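Regulator of G-protein signalling 3 isoform 1 (Homo sapiens, PDB 2F5Y) probably regulates G-protein signalling and carries a PDZ domain that, like others of its family, probably binds short peptide segments of partner proteins. Local coordinates at residues 7-12 with 73-78; 25-30 with 43-48; 49-54 with 66-71. One frame throughout, in Å; residues are numbered along the deposited sequence. Where two conformers were deposited one is given.

Contact 1: residues 7-12 with 73-78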
ATOM      1  N   ILE A   7       6.280   4.949  -2.147  1.00 41.75           N
ATOM      2  CA  ILE A   7       6.225   4.959  -0.687  1.00 43.24           C
ATOM      3  C   ILE A   7       6.891   3.681  -0.170  1.00 46.71           C
ATOM      4  O   ILE A   7       6.468   2.574  -0.533  1.00 41.24           O
ATOM      5  CB  ILE A   7       4.758   4.971  -0.192  1.00 46.74           C
ATOM      6  CG1 ILE A   7       3.969   6.136  -0.807  1.00 39.65           C
ATOM      7  CG2 ILE A   7       4.690   5.020   1.354  1.00 50.05           C
ATOM      8  CD1 ILE A   7       4.460   7.513  -0.420  1.00 38.51           C
ATOM      9  N   THR A   8       7.914   3.838   0.678  1.00 46.37           N
ATOM     10  CA  THR A   8       8.703   2.704   1.207  1.00 48.48           C
ATOM     11  C   THR A   8       8.351   2.498   2.683  1.00 47.36           C
ATOM     12  O   THR A   8       8.610   3.354   3.517  1.00 52.56           O
ATOM     13  CB  THR A   8      10.250   2.936   1.072  1.00 46.94           C
ATOM     14  OG1 THR A   8      10.613   3.068  -0.312  1.00 53.53           O
ATOM     15  CG2 THR A   8      11.034   1.776   1.663  1.00 49.40           C
ATOM     16  N   ILE A   9       7.761   1.353   2.999  1.00 47.30           N
ATOM     17  CA  ILE A   9       7.263   1.106   4.336  1.00 46.44           C
ATOM     18  C   ILE A   9       7.950  -0.105   4.899  1.00 47.31           C
ATOM     19  O   ILE A   9       7.671  -1.215   4.463  1.00 48.15           O
ATOM     20  CB  ILE A   9       5.771   0.817   4.348  1.00 46.06           C
ATOM     21  CG1 ILE A   9       5.018   1.846   3.507  1.00 46.03           C
ATOM     22  CG2 ILE A   9       5.269   0.773   5.807  1.00 42.62           C
ATOM     23  CD1 ILE A   9       3.608   1.408   3.136  1.00 48.02           C
ATOM     24  N   PRO A  10       8.857   0.098   5.864  1.00 48.07           N
ATOM     25  CA  PRO A  10       9.407  -1.042   6.605  1.00 46.52           C
ATOM     26  C   PRO A  10       8.341  -1.671   7.498  1.00 48.21           C
ATOM     27  O   PRO A  10       7.427  -0.987   7.955  1.00 55.25           O
ATOM     28  CB  PRO A  10      10.548  -0.435   7.435  1.00 41.83           C
ATOM     29  CG  PRO A  10      10.766   0.953   6.869  1.00 47.48           C
ATOM     30  CD  PRO A  10       9.438   1.377   6.295  1.00 48.28           C
ATOM     31  N   ARG A  11       8.451  -2.974   7.699  1.00 45.01           N
ATOM     32  CA  ARG A  11       7.545  -3.719   8.543  1.00 43.55           C
ATOM     33  C   ARG A  11       7.704  -3.265   9.999  1.00 44.37           C
ATOM     34  O   ARG A  11       8.822  -3.141  10.503  1.00 45.14           O
ATOM     35  CB  ARG A  11       7.848  -5.215   8.388  1.00 45.24           C
ATOM     36  CG  ARG A  11       7.089  -6.131   9.295  1.00 46.96           C
ATOM     37  CD  ARG A  11       7.384  -7.572   8.956  1.00 55.07           C
ATOM     38  NE  ARG A  11       6.643  -8.027   7.782  1.00 57.93           N
ATOM     39  CZ  ARG A  11       5.366  -8.395   7.800  1.00 56.20           C
ATOM     40  NH1 ARG A  11       4.776  -8.803   6.680  1.00 53.57           N
ATOM     41  NH2 ARG A  11       4.667  -8.348   8.925  1.00 71.04           N
ATOM     42  N   GLY A  12       6.579  -3.022  10.663  1.00 40.25           N
ATOM     43  CA  GLY A  12       6.562  -2.651  12.062  1.00 39.60           C
ATOM     44  C   GLY A  12       6.209  -3.813  12.971  1.00 40.96           C
ATOM     45  O   GLY A  12       6.311  -4.976  12.584  1.00 45.47           O
ATOM     46  N   SER A  73      10.496  -7.610   5.080  1.00 49.76           N
ATOM     47  CA  SER A  73      11.196  -6.505   5.729  1.00 49.98           C
ATOM     48  C   SER A  73      10.572  -5.152   5.443  1.00 50.32           C
ATOM     49  O   SER A  73      10.419  -4.318   6.342  0.50 42.78           O
ATOM     50  CB  SER A  73      12.665  -6.523   5.290  1.00 53.93           C
ATOM     51  OG  SER A  73      13.253  -7.798   5.537  1.00 57.64           O
ATOM     52  N   GLU A  74      10.228  -4.937   4.180  1.00 55.29           N
ATOM     53  CA  GLU A  74       9.566  -3.714   3.763  1.00 58.36           C
ATOM     54  C   GLU A  74       8.870  -3.885   2.428  1.00 57.09           C
ATOM     55  O   GLU A  74       9.265  -4.722   1.605  1.00 55.51           O
ATOM     56  CB  GLU A  74      10.577  -2.569   3.645  1.00 58.94           C
ATOM     57  CG  GLU A  74      11.462  -2.626   2.414  1.00 60.90           C
ATOM     58  CD  GLU A  74      12.444  -1.465   2.350  1.00 59.80           C
ATOM     59  OE1 GLU A  74      12.591  -0.760   3.367  1.00 67.45           O
ATOM     60  OE2 GLU A  74      13.069  -1.265   1.284  1.00 69.19           O
ATOM     61  N   ILE A  75       7.844  -3.064   2.221  1.00 52.71           N
ATOM     62  CA  ILE A  75       7.188  -2.972   0.939  1.00 50.09           C
ATOM     63  C   ILE A  75       7.530  -1.616   0.339  1.00 54.23           C
ATOM     64  O   ILE A  75       7.722  -0.634   1.052  1.00 50.45           O
ATOM     65  CB  ILE A  75       5.645  -3.140   1.034  1.00 52.92           C
ATOM     66  CG1 ILE A  75       5.024  -2.131   2.007  1.00 48.27           C
ATOM     67  CG2 ILE A  75       5.283  -4.570   1.430  1.00 48.38           C
ATOM     68  CD1 ILE A  75       3.472  -2.102   1.971  1.00 45.41           C
ATOM     69  N   ILE A  76       7.644  -1.587  -0.981  1.00 57.46           N
ATOM     70  CA  ILE A  76       7.753  -0.343  -1.723  1.00 53.54           C
ATOM     71  C   ILE A  76       6.536  -0.327  -2.619  1.00 50.79           C
ATOM     72  O   ILE A  76       6.394  -1.193  -3.481  1.00 50.78           O
ATOM     73  CB  ILE A  76       9.015  -0.284  -2.581  1.00 53.39           C
ATOM     74  CG1 ILE A  76      10.245  -0.589  -1.734  1.00 53.36           C
ATOM     75  CG2 ILE A  76       9.134   1.097  -3.237  1.00 55.34           C
ATOM     76  CD1 ILE A  76      11.461  -1.001  -2.562  1.00 62.02           C
ATOM     77  N   LEU A  77       5.637   0.622  -2.378  1.00 50.12           N
ATOM     78  CA  LEU A  77       4.426   0.747  -3.174  1.00 48.60           C
ATOM     79  C   LEU A  77       4.562   1.947  -4.065  1.00 49.75           C
ATOM     80  O   LEU A  77       4.987   3.001  -3.613  1.00 54.50           O
ATOM     81  CB  LEU A  77       3.212   0.986  -2.294  1.00 47.89           C
ATOM     82  CG  LEU A  77       2.824  -0.048  -1.258  1.00 56.10           C
ATOM     83  CD1 LEU A  77       1.594   0.505  -0.488  1.00 49.66           C
ATOM     84  CD2 LEU A  77       2.526  -1.397  -1.931  1.00 48.96           C
ATOM     85  N   LEU A  78       4.209   1.789  -5.333  1.00 48.48           N
ATOM     86  CA  LEU A  78       4.013   2.928  -6.186  1.00 46.69           C
ATOM     87  C   LEU A  78       2.510   3.218  -6.209  1.00 47.64           C
ATOM     88  O   LEU A  78       1.710   2.364  -6.572  1.00 45.40           O
ATOM     89  CB  LEU A  78       4.539   2.662  -7.586  1.00 49.57           C
ATOM     90  CG  LEU A  78       4.488   3.916  -8.447  1.00 53.47           C
ATOM     91  CD1 LEU A  78       5.640   4.836  -8.077  1.00 41.69           C
ATOM     92  CD2 LEU A  78       4.517   3.532  -9.895  1.00 52.97           C
TER

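Contact 2: residues 25-30 with 43-48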
ATOM      1  N   PRO A  25      -8.021  -1.566  -9.824  1.00 45.10           N
ATOM      2  CA  PRO A  25      -6.995  -1.626  -8.792  1.00 43.38           C
ATOM      3  C   PRO A  25      -7.498  -1.521  -7.358  1.00 43.17           C
ATOM      4  O   PRO A  25      -8.647  -1.171  -7.091  1.00 47.76           O
ATOM      5  CB  PRO A  25      -6.124  -0.409  -9.115  1.00 46.75           C
ATOM      6  CG  PRO A  25      -7.084   0.587  -9.663  1.00 45.03           C
ATOM      7  CD  PRO A  25      -8.241  -0.179 -10.274  1.00 49.42           C
ATOM      8  N   VAL A  26      -6.595  -1.822  -6.447  1.00 40.21           N
ATOM      9  CA  VAL A  26      -6.852  -1.783  -5.035  1.00 42.21           C
ATOM     10  C   VAL A  26      -6.587  -0.363  -4.565  1.00 39.84           C
ATOM     11  O   VAL A  26      -5.735   0.331  -5.109  1.00 45.66           O
ATOM     12  CB  VAL A  26      -5.949  -2.826  -4.316  1.00 47.77           C
ATOM     13  CG1 VAL A  26      -6.151  -2.798  -2.800  1.00 38.42           C
ATOM     14  CG2 VAL A  26      -6.198  -4.246  -4.914  1.00 38.15           C
ATOM     15  N   ARG A  27      -7.357   0.090  -3.592  1.00 43.22           N
ATOM     16  CA  ARG A  27      -7.202   1.450  -3.042  1.00 47.95           C
ATOM     17  C   ARG A  27      -6.895   1.377  -1.552  1.00 44.89           C
ATOM     18  O   ARG A  27      -7.297   0.437  -0.868  1.00 44.62           O
ATOM     19  CB  ARG A  27      -8.478   2.264  -3.265  1.00 44.44           C
ATOM     20  CG  ARG A  27      -8.277   3.758  -3.106  1.00 55.08           C
ATOM     21  CD  ARG A  27      -9.597   4.528  -3.204  1.00 47.76           C
ATOM     22  NE  ARG A  27     -10.291   4.567  -1.923  1.00 48.98           N
ATOM     23  CZ  ARG A  27     -11.563   4.911  -1.756  1.00 49.37           C
ATOM     24  NH1 ARG A  27     -12.303   5.258  -2.796  1.00 38.29           N
ATOM     25  NH2 ARG A  27     -12.097   4.906  -0.539  1.00 52.10           N
ATOM     26  N   VAL A  28      -6.179   2.367  -1.044  1.00 51.35           N
ATOM     27  CA  VAL A  28      -5.916   2.447   0.396  1.00 47.43           C
ATOM     28  C   VAL A  28      -7.160   3.000   1.079  1.00 47.59           C
ATOM     29  O   VAL A  28      -7.642   4.088   0.739  1.00 46.63           O
ATOM     30  CB  VAL A  28      -4.698   3.324   0.699  1.00 48.86           C
ATOM     31  CG1 VAL A  28      -4.435   3.373   2.215  1.00 42.68           C
ATOM     32  CG2 VAL A  28      -3.461   2.802  -0.057  1.00 37.54           C
ATOM     33  N   GLN A  29      -7.696   2.225   2.022  1.00 49.16           N
ATOM     34  CA  GLN A  29      -8.872   2.622   2.777  1.00 47.47           C
ATOM     35  C   GLN A  29      -8.479   3.640   3.821  1.00 44.14           C
ATOM     36  O   GLN A  29      -9.044   4.714   3.888  1.00 46.14           O
ATOM     37  CB  GLN A  29      -9.502   1.434   3.510  1.00 49.86           C
ATOM     38  CG  GLN A  29     -10.765   0.895   2.934  1.00 59.11           C
ATOM     39  CD  GLN A  29     -11.993   1.805   3.039  1.00 58.98           C
ATOM     40  OE1 GLN A  29     -11.910   3.036   3.147  1.00 49.32           O
ATOM     41  NE2 GLN A  29     -13.159   1.173   2.975  1.00 52.57           N
ATOM     42  N   ALA A  30      -7.529   3.253   4.658  1.00 40.53           N
ATOM     43  CA  ALA A  30      -7.086   4.072   5.771  1.00 43.69           C
ATOM     44  C   ALA A  30      -5.656   3.718   6.124  1.00 42.06           C
ATOM     45  O   ALA A  30      -5.077   2.739   5.611  1.00 42.93           O
ATOM     46  CB  ALA A  30      -8.013   3.886   7.001  1.00 39.51           C
ATOM     47  N   GLN A  43      -1.357   7.516   2.258  1.00 44.69           N
ATOM     48  CA  GLN A  43      -2.565   8.184   2.698  1.00 48.30           C
ATOM     49  C   GLN A  43      -3.773   7.585   2.013  1.00 46.60           C
ATOM     50  O   GLN A  43      -3.659   6.939   0.977  1.00 40.08           O
ATOM     51  CB  GLN A  43      -2.485   9.694   2.453  1.00 52.38           C
ATOM     52  CG  GLN A  43      -2.440  10.100   1.003  1.00 55.62           C
ATOM     53  CD  GLN A  43      -2.253  11.589   0.838  1.00 52.87           C
ATOM     54  OE1 GLN A  43      -1.410  12.185   1.497  1.00 49.39           O
ATOM     55  NE2 GLN A  43      -3.040  12.197  -0.048  1.00 48.52           N
ATOM     56  N   GLN A  44      -4.932   7.802   2.623  1.00 47.93           N
ATOM     57  CA  GLN A  44      -6.175   7.263   2.112  1.00 47.36           C
ATOM     58  C   GLN A  44      -6.451   7.786   0.703  1.00 46.53           C
ATOM     59  O   GLN A  44      -6.023   8.890   0.359  1.00 43.07           O
ATOM     60  CB  GLN A  44      -7.323   7.600   3.064  1.00 42.60           C
ATOM     61  CG  GLN A  44      -7.660   9.062   3.140  1.00 52.92           C
ATOM     62  CD  GLN A  44      -8.554   9.381   4.328  1.00 58.75           C
ATOM     63  OE1 GLN A  44      -8.145   9.243   5.486  1.00 66.73           O
ATOM     64  NE2 GLN A  44      -9.778   9.816   4.045  1.00 47.05           N
ATOM     65  N   LEU A  45      -7.171   6.976  -0.085  1.00 47.35           N
ATOM     66  CA  LEU A  45      -7.478   7.233  -1.505  1.00 49.42           C
ATOM     67  C   LEU A  45      -6.318   6.926  -2.446  1.00 47.03           C
ATOM     68  O   LEU A  45      -6.502   6.930  -3.671  1.00 51.51           O
ATOM     69  CB  LEU A  45      -7.994   8.660  -1.772  1.00 54.46           C
ATOM     70  CG  LEU A  45      -9.497   8.946  -1.706  1.00 59.86           C
ATOM     71  CD1 LEU A  45     -10.273   8.066  -2.670  1.00 52.90           C
ATOM     72  CD2 LEU A  45      -9.993   8.769  -0.290  1.00 58.28           C
ATOM     73  N   ASP A  46      -5.132   6.656  -1.909  1.00 46.69           N
ATOM     74  CA  ASP A  46      -4.022   6.242  -2.762  1.00 47.96           C
ATOM     75  C   ASP A  46      -4.401   4.973  -3.533  1.00 44.64           C
ATOM     76  O   ASP A  46      -4.807   3.980  -2.934  1.00 47.61           O
ATOM     77  CB  ASP A  46      -2.772   5.962  -1.934  1.00 51.42           C
ATOM     78  CG  ASP A  46      -2.079   7.220  -1.461  1.00 48.89           C
ATOM     79  OD1 ASP A  46      -2.443   8.332  -1.904  1.00 48.71           O
ATOM     80  OD2 ASP A  46      -1.152   7.075  -0.639  1.00 50.64           O
ATOM     81  N   THR A  47      -4.269   5.006  -4.852  1.00 46.03           N
ATOM     82  CA  THR A  47      -4.539   3.820  -5.673  1.00 47.34           C
ATOM     83  C   THR A  47      -3.205   3.126  -5.917  1.00 47.28           C
ATOM     84  O   THR A  47      -2.223   3.774  -6.239  1.00 50.81           O
ATOM     85  CB  THR A  47      -5.267   4.179  -7.001  1.00 46.61           C
ATOM     86  OG1 THR A  47      -6.499   4.846  -6.701  1.00 49.79           O
ATOM     87  CG2 THR A  47      -5.586   2.944  -7.831  1.00 42.80           C
ATOM     88  N   VAL A  48      -3.189   1.807  -5.745  1.00 47.94           N
ATOM     89  CA  VAL A  48      -1.967   1.022  -5.753  1.00 40.68           C
ATOM     90  C   VAL A  48      -1.699   0.457  -7.143  1.00 46.06           C
ATOM     91  O   VAL A  48      -2.502  -0.300  -7.700  1.00 47.52           O
ATOM     92  CB  VAL A  48      -2.027  -0.129  -4.732  1.00 44.89           C
ATOM     93  CG1 VAL A  48      -0.642  -0.766  -4.580  1.00 46.68           C
ATOM     94  CG2 VAL A  48      -2.529   0.368  -3.379  1.00 39.63           C
TER
HETATM   95  O   HOH W   1      -3.975  -2.551  -7.158  1.00 36.91           O

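Contact 3: residues 49-54 with 66-71. With SO4 (sulfate ion), chain D.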
ATOM      1  N   LEU A  49      -0.549   0.830  -7.695  1.00 49.32           N
ATOM      2  CA  LEU A  49      -0.163   0.434  -9.037  1.00 46.64           C
ATOM      3  C   LEU A  49       0.878  -0.667  -9.021  1.00 42.46           C
ATOM      4  O   LEU A  49       0.877  -1.528  -9.894  1.00 48.58           O
ATOM      5  CB  LEU A  49       0.354   1.653  -9.801  1.00 48.30           C
ATOM      6  CG  LEU A  49      -0.570   2.878  -9.784  1.00 54.02           C
ATOM      7  CD1 LEU A  49       0.131   4.072 -10.452  1.00 40.58           C
ATOM      8  CD2 LEU A  49      -1.942   2.571 -10.434  1.00 39.74           C
ATOM      9  N   GLN A  50       1.768  -0.631  -8.035  1.00 43.86           N
ATOM     10  CA  GLN A  50       2.898  -1.554  -7.944  1.00 42.38           C
ATOM     11  C   GLN A  50       3.245  -1.867  -6.492  1.00 46.59           C
ATOM     12  O   GLN A  50       3.210  -0.980  -5.620  1.00 44.13           O
ATOM     13  CB  GLN A  50       4.139  -0.968  -8.626  1.00 44.12           C
ATOM     14  CG  GLN A  50       5.205  -2.002  -8.965  1.00 40.13           C
ATOM     15  CD  GLN A  50       6.226  -1.492  -9.960  1.00 44.76           C
ATOM     16  OE1 GLN A  50       7.214  -0.877  -9.579  1.00 48.19           O
ATOM     17  NE2 GLN A  50       5.998  -1.758 -11.244  1.00 34.03           N
ATOM     18  N   LEU A  51       3.571  -3.139  -6.255  1.00 45.93           N
ATOM     19  CA  LEU A  51       4.096  -3.618  -4.989  1.00 49.28           C
ATOM     20  C   LEU A  51       5.470  -4.249  -5.262  1.00 48.26           C
ATOM     21  O   LEU A  51       5.576  -5.254  -5.966  1.00 40.96           O
ATOM     22  CB  LEU A  51       3.155  -4.663  -4.395  1.00 51.06           C
ATOM     23  CG  LEU A  51       3.707  -5.448  -3.213  1.00 47.47           C
ATOM     24  CD1 LEU A  51       3.750  -4.537  -2.025  1.00 38.70           C
ATOM     25  CD2 LEU A  51       2.854  -6.674  -2.943  1.00 51.23           C
ATOM     26  N   ASN A  52       6.511  -3.654  -4.699  1.00 48.58           N
ATOM     27  CA  ASN A  52       7.892  -4.100  -4.953  1.00 50.20           C
ATOM     28  C   ASN A  52       8.153  -4.149  -6.468  1.00 50.62           C
ATOM     29  O   ASN A  52       7.930  -3.148  -7.139  1.00 53.36           O
ATOM     30  CB  ASN A  52       8.174  -5.409  -4.185  1.00 42.39           C
ATOM     31  CG  ASN A  52       8.045  -5.216  -2.657  1.00 55.54           C
ATOM     32  OD1 ASN A  52       8.178  -4.095  -2.156  1.00 52.23           O
ATOM     33  ND2 ASN A  52       7.759  -6.292  -1.928  1.00 45.18           N
ATOM     34  N   GLU A  53       8.585  -5.276  -7.026  1.00 51.69           N
ATOM     35  CA  GLU A  53       8.867  -5.318  -8.469  1.00 58.48           C
ATOM     36  C   GLU A  53       7.613  -5.516  -9.339  1.00 57.19           C
ATOM     37  O   GLU A  53       7.652  -5.275 -10.547  1.00 57.89           O
ATOM     38  CB  GLU A  53       9.887  -6.429  -8.783  1.00 56.07           C
ATOM     39  N   ARG A  54       6.502  -5.896  -8.710  1.00 56.74           N
ATOM     40  CA  ARG A  54       5.341  -6.406  -9.434  0.50 55.40           C
ATOM     41  C   ARG A  54       4.208  -5.399  -9.619  1.00 49.80           C
ATOM     42  O   ARG A  54       3.664  -4.889  -8.650  1.00 47.35           O
ATOM     43  CB  ARG A  54       4.813  -7.647  -8.719  0.50 56.93           C
ATOM     44  CG  ARG A  54       5.848  -8.763  -8.677  0.50 60.63           C
ATOM     45  CD  ARG A  54       5.213 -10.120  -8.481  0.50 65.01           C
ATOM     46  NE  ARG A  54       4.926 -10.405  -7.080  0.50 61.29           N
ATOM     47  CZ  ARG A  54       4.162 -11.408  -6.656  0.50 56.26           C
ATOM     48  NH1 ARG A  54       3.977 -11.570  -5.360  0.50 44.66           N
ATOM     49  NH2 ARG A  54       3.579 -12.248  -7.517  0.50 54.17           N
ATOM     50  N   HIS A  66      -2.750 -10.555   0.931  1.00 43.12           N
ATOM     51  CA  HIS A  66      -1.978 -11.770   1.127  1.00 45.34           C
ATOM     52  C   HIS A  66      -0.506 -11.546   0.809  1.00 47.05           C
ATOM     53  O   HIS A  66       0.367 -12.031   1.533  1.00 47.93           O
ATOM     54  CB  HIS A  66      -2.528 -12.896   0.245  1.00 43.86           C
ATOM     55  CG  HIS A  66      -1.747 -14.163   0.343  1.00 48.91           C
ATOM     56  ND1 HIS A  66      -2.115 -15.199   1.175  1.00 57.56           N
ATOM     57  CD2 HIS A  66      -0.605 -14.558  -0.272  1.00 45.07           C
ATOM     58  CE1 HIS A  66      -1.237 -16.181   1.066  1.00 55.95           C
ATOM     59  NE2 HIS A  66      -0.308 -15.816   0.198  1.00 54.80           N
ATOM     60  N   GLU A  67      -0.242 -10.819  -0.277  1.00 46.84           N
ATOM     61  CA  GLU A  67       1.126 -10.581  -0.728  1.00 48.51           C
ATOM     62  C   GLU A  67       1.855  -9.587   0.174  1.00 49.05           C
ATOM     63  O   GLU A  67       3.034  -9.767   0.497  1.00 48.66           O
ATOM     64  CB  GLU A  67       1.150 -10.083  -2.169  1.00 47.98           C
ATOM     65  CG  GLU A  67       2.320 -10.626  -2.961  1.00 61.72           C
ATOM     66  CD  GLU A  67       2.374 -12.158  -2.932  1.00 69.98           C
ATOM     67  OE1 GLU A  67       1.345 -12.807  -3.224  1.00 67.44           O
ATOM     68  OE2 GLU A  67       3.448 -12.709  -2.612  1.00 76.49           O
ATOM     69  N   ILE A  68       1.144  -8.544   0.576  1.00 44.24           N
ATOM     70  CA  ILE A  68       1.683  -7.565   1.497  1.00 46.37           C
ATOM     71  C   ILE A  68       2.112  -8.256   2.782  1.00 44.87           C
ATOM     72  O   ILE A  68       3.231  -8.067   3.226  1.00 48.95           O
ATOM     73  CB  ILE A  68       0.661  -6.445   1.813  1.00 45.16           C
ATOM     74  CG1 ILE A  68       0.541  -5.518   0.607  1.00 51.77           C
ATOM     75  CG2 ILE A  68       1.090  -5.636   3.047  1.00 39.33           C
ATOM     76  CD1 ILE A  68      -0.543  -4.439   0.726  1.00 45.66           C
ATOM     77  N   ARG A  69       1.238  -9.081   3.353  1.00 45.18           N
ATOM     78  CA  ARG A  69       1.541  -9.751   4.611  1.00 45.32           C
ATOM     79  C   ARG A  69       2.693 -10.739   4.522  0.50 42.86           C
ATOM     80  O   ARG A  69       3.238 -11.127   5.541  1.00 47.08           O
ATOM     81  CB  ARG A  69       0.308 -10.452   5.158  1.00 43.80           C
ATOM     82  CG  ARG A  69      -0.755  -9.489   5.632  1.00 52.45           C
ATOM     83  CD  ARG A  69      -1.986 -10.233   6.073  1.00 50.99           C
ATOM     84  NE  ARG A  69      -1.702 -11.096   7.218  1.00 62.14           N
ATOM     85  CZ  ARG A  69      -2.520 -12.039   7.675  1.00 63.24           C
ATOM     86  NH1 ARG A  69      -2.153 -12.765   8.712  1.00 56.52           N
ATOM     87  NH2 ARG A  69      -3.706 -12.257   7.109  1.00 74.44           N
ATOM     88  N   SER A  70       3.056 -11.135   3.306  1.00 43.72           N
ATOM     89  CA  SER A  70       4.136 -12.095   3.066  1.00 43.55           C
ATOM     90  C   SER A  70       5.481 -11.460   2.768  1.00 43.98           C
ATOM     91  O   SER A  70       6.438 -12.182   2.524  1.00 49.93           O
ATOM     92  CB  SER A  70       3.772 -12.991   1.878  1.00 44.24           C
ATOM     93  OG  SER A  70       2.515 -13.609   2.082  1.00 52.08           O
ATOM     94  N   CYS A  71       5.571 -10.132   2.753  1.00 44.88           N
ATOM     95  CA  CYS A  71       6.863  -9.475   2.541  1.00 49.69           C
ATOM     96  C   CYS A  71       7.651  -9.410   3.849  1.00 50.87           C
ATOM     97  O   CYS A  71       7.114  -8.995   4.854  1.00 52.65           O
ATOM     98  CB  CYS A  71       6.679  -8.068   1.977  1.00 54.70           C
ATOM     99  SG  CYS A  71       5.946  -8.085   0.345  1.00 57.79           S
TER
HETATM  100  S   SO4 D   2      -4.517 -12.913   3.373  1.00111.71           S
HETATM  101  O1  SO4 D   2      -5.332 -13.441   4.464  1.00107.95           O
HETATM  102  O2  SO4 D   2      -5.337 -12.788   2.163  1.00104.11           O
HETATM  103  O3  SO4 D   2      -4.027 -11.594   3.760  1.00104.52           O
HETATM  104  O4  SO4 D   2      -3.390 -13.815   3.128  1.00 83.91           O

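Contact 1: residues 7-12 with 73-78
Ile7 to Pro10 run antiparallel to Glu74 to Leu78, pairing the first and last strands of the PDZ fold; the axes of these short strands approach to 4.6 Å, at 167°. The example illustrates how one ladder can present two unlike faces. Among the backbone bonds, Ile7 with Leu77 and Ile9 with Ile75 form hydrogen-bonded pairs, each closed by two N-H to carbonyl bonds, while Thr8 with Ile76 and Pro10 with Glu74 are the non-hydrogen-bonded pairs between and beyond them. A fifth bond, from Arg11 N to Ser73 O (2.7 Å), carries the pairing past the strand ends.

Apolar packing rules the face that carries Ile7, Ile9, Ile75 and Leu77. Ile9 and Ile75 lie alongside, pointing the same way, with their CD1 atoms 3.7 Å apart. Ile75 CG1 sits between its own backbone N and carbonyl carbon (chi1 56°), which leads this branch to within 3.8 Å of Ile9 CB. Helix 36-40 covers Ile9, and Phe16 touches both isoleucines.

The other face is mixed. Thr8 turns its methyl CG2 to the carboxylate of Glu74, 3.4 Å from OE1, and sets OG1 beside Ile76, 3.8 Å from CG2. With a glycine here both branches would go, and the Glu74 carboxylate would probably be left freer to swing while Ile76 would lose the side contact that Thr8 gives it.

Arg11 closes the contact beside the last backbone bond: its NH1 hydrogen-bonds Cys71 O, and its CB rests 3.4 Å from Ser73 O.

Contact 2: residues 25-30 with 43-48
The carbonyl oxygen of Asp46 is gripped from the facing strand by Val28 N, in a 2.8 Å hydrogen bond, and by the CA-H of Arg27, at 3.5 Å from CA to O. Val28 CG2 also leans on this oxygen and reaches Asp46 CB at 3.7 Å, the two side chains lying alongside each other. Backbone bonds continue the pairing on both sides, Val48 N to Val26 O and Leu45 N to Val28 O, and a water joins Val26 N to Val48 O.

Arg27 stretches with CG anti to its backbone N (chi1 -163°), then bends at chi3, laying one guanidinium face over Leu45 CD1, which stands 3.2 Å from the plane, toward the rim. At the other end, the ring of Pro25, which follows a cis peptide, presses CG against Thr47 CG2 at 3.3 Å.

Asp46 OD2 takes Gln43 N from above the carboxylate plane, 2.9 Å away, and makes a salt bridge with Arg81, so the acid is tied to both its own turn and strand 74-81. That turn, Gln43 to Asp46, is a type II beta turn leading into strand 47-51, with Leu45 at the position where many PDZ domains carry glycine before the aspartate.

Contact 3: residues 49-54 with 66-71
The guanidinium of Arg54 meets Glu67 at its edge: OE2 lies in the guanidinium plane, 3.0 Å from NH1 in a salt bridge, while the carboxylate is turned 79° against that plane. The fine detail is doubtful, because Arg54 was deposited in two conformers and NH1 also lies improbably near the carboxylate carbon. Glu67 OE1, for its part, lies in the plane of the His66 ring, at its edge. On that ring ND1 makes a weak hydrogen bond to O4 of a sulfate (2.7 Å), an ion probably from the crystallisation liquor, and Arg69 NH2 a second weak hydrogen bond to O3.

Beneath the charged pair the contact is apolar. Leu51, with CG anti to the backbone N (chi1 168°), points at the helix and crosses Glu67 at about a right angle, CD2 touching Glu67 CB at 3.9 Å. Its other methyl, CD1, comes to 4.3 Å from Ile68 CG1; Ile68 packs in turn on Phe16, and Leu51 on Ile75 and Leu77, which continues this layer into the core.

Asn52 divides its amide. ND2 reaches Cys71 SG at 3.4 Å, whereas OD1 takes the backbone N-H of Ile76 and so fixes the rotation of the group. Asn52 is the second residue of a type II' turn from Leu51 to Arg54, closed by Leu51 N to Arg54 O and Arg54 N to Leu51 O.

A tight hairpin joining strands 47-51 and 54-55, packed beside the C-terminal end of helix 61-69, is a regular feature of the PDZ fold.

Overall arrangement
All three contacts belong to one compact PDZ domain and illustrate how nested closures build a small fold. Contact 1 pairs strands 3-10 and 74-81, near the two ends of the chain, and encloses contacts 2 and 3, which follow in series and both use strand 47-51. That strand neighbours 74-81 in the sheet, so contact 1 meets contact 3 through Asn52 and Ile76, their centres about 9 Å apart, and contact 2, whose centre is about 15 Å away, through the side chains of Leu77 and Val48. Contacts 2 and 3, about 14 Å apart between centres, lie on opposite sides of the domain's centre: one adds strand 27-31, the other helix 61-69, which in PDZ domains generally borders the peptide groove.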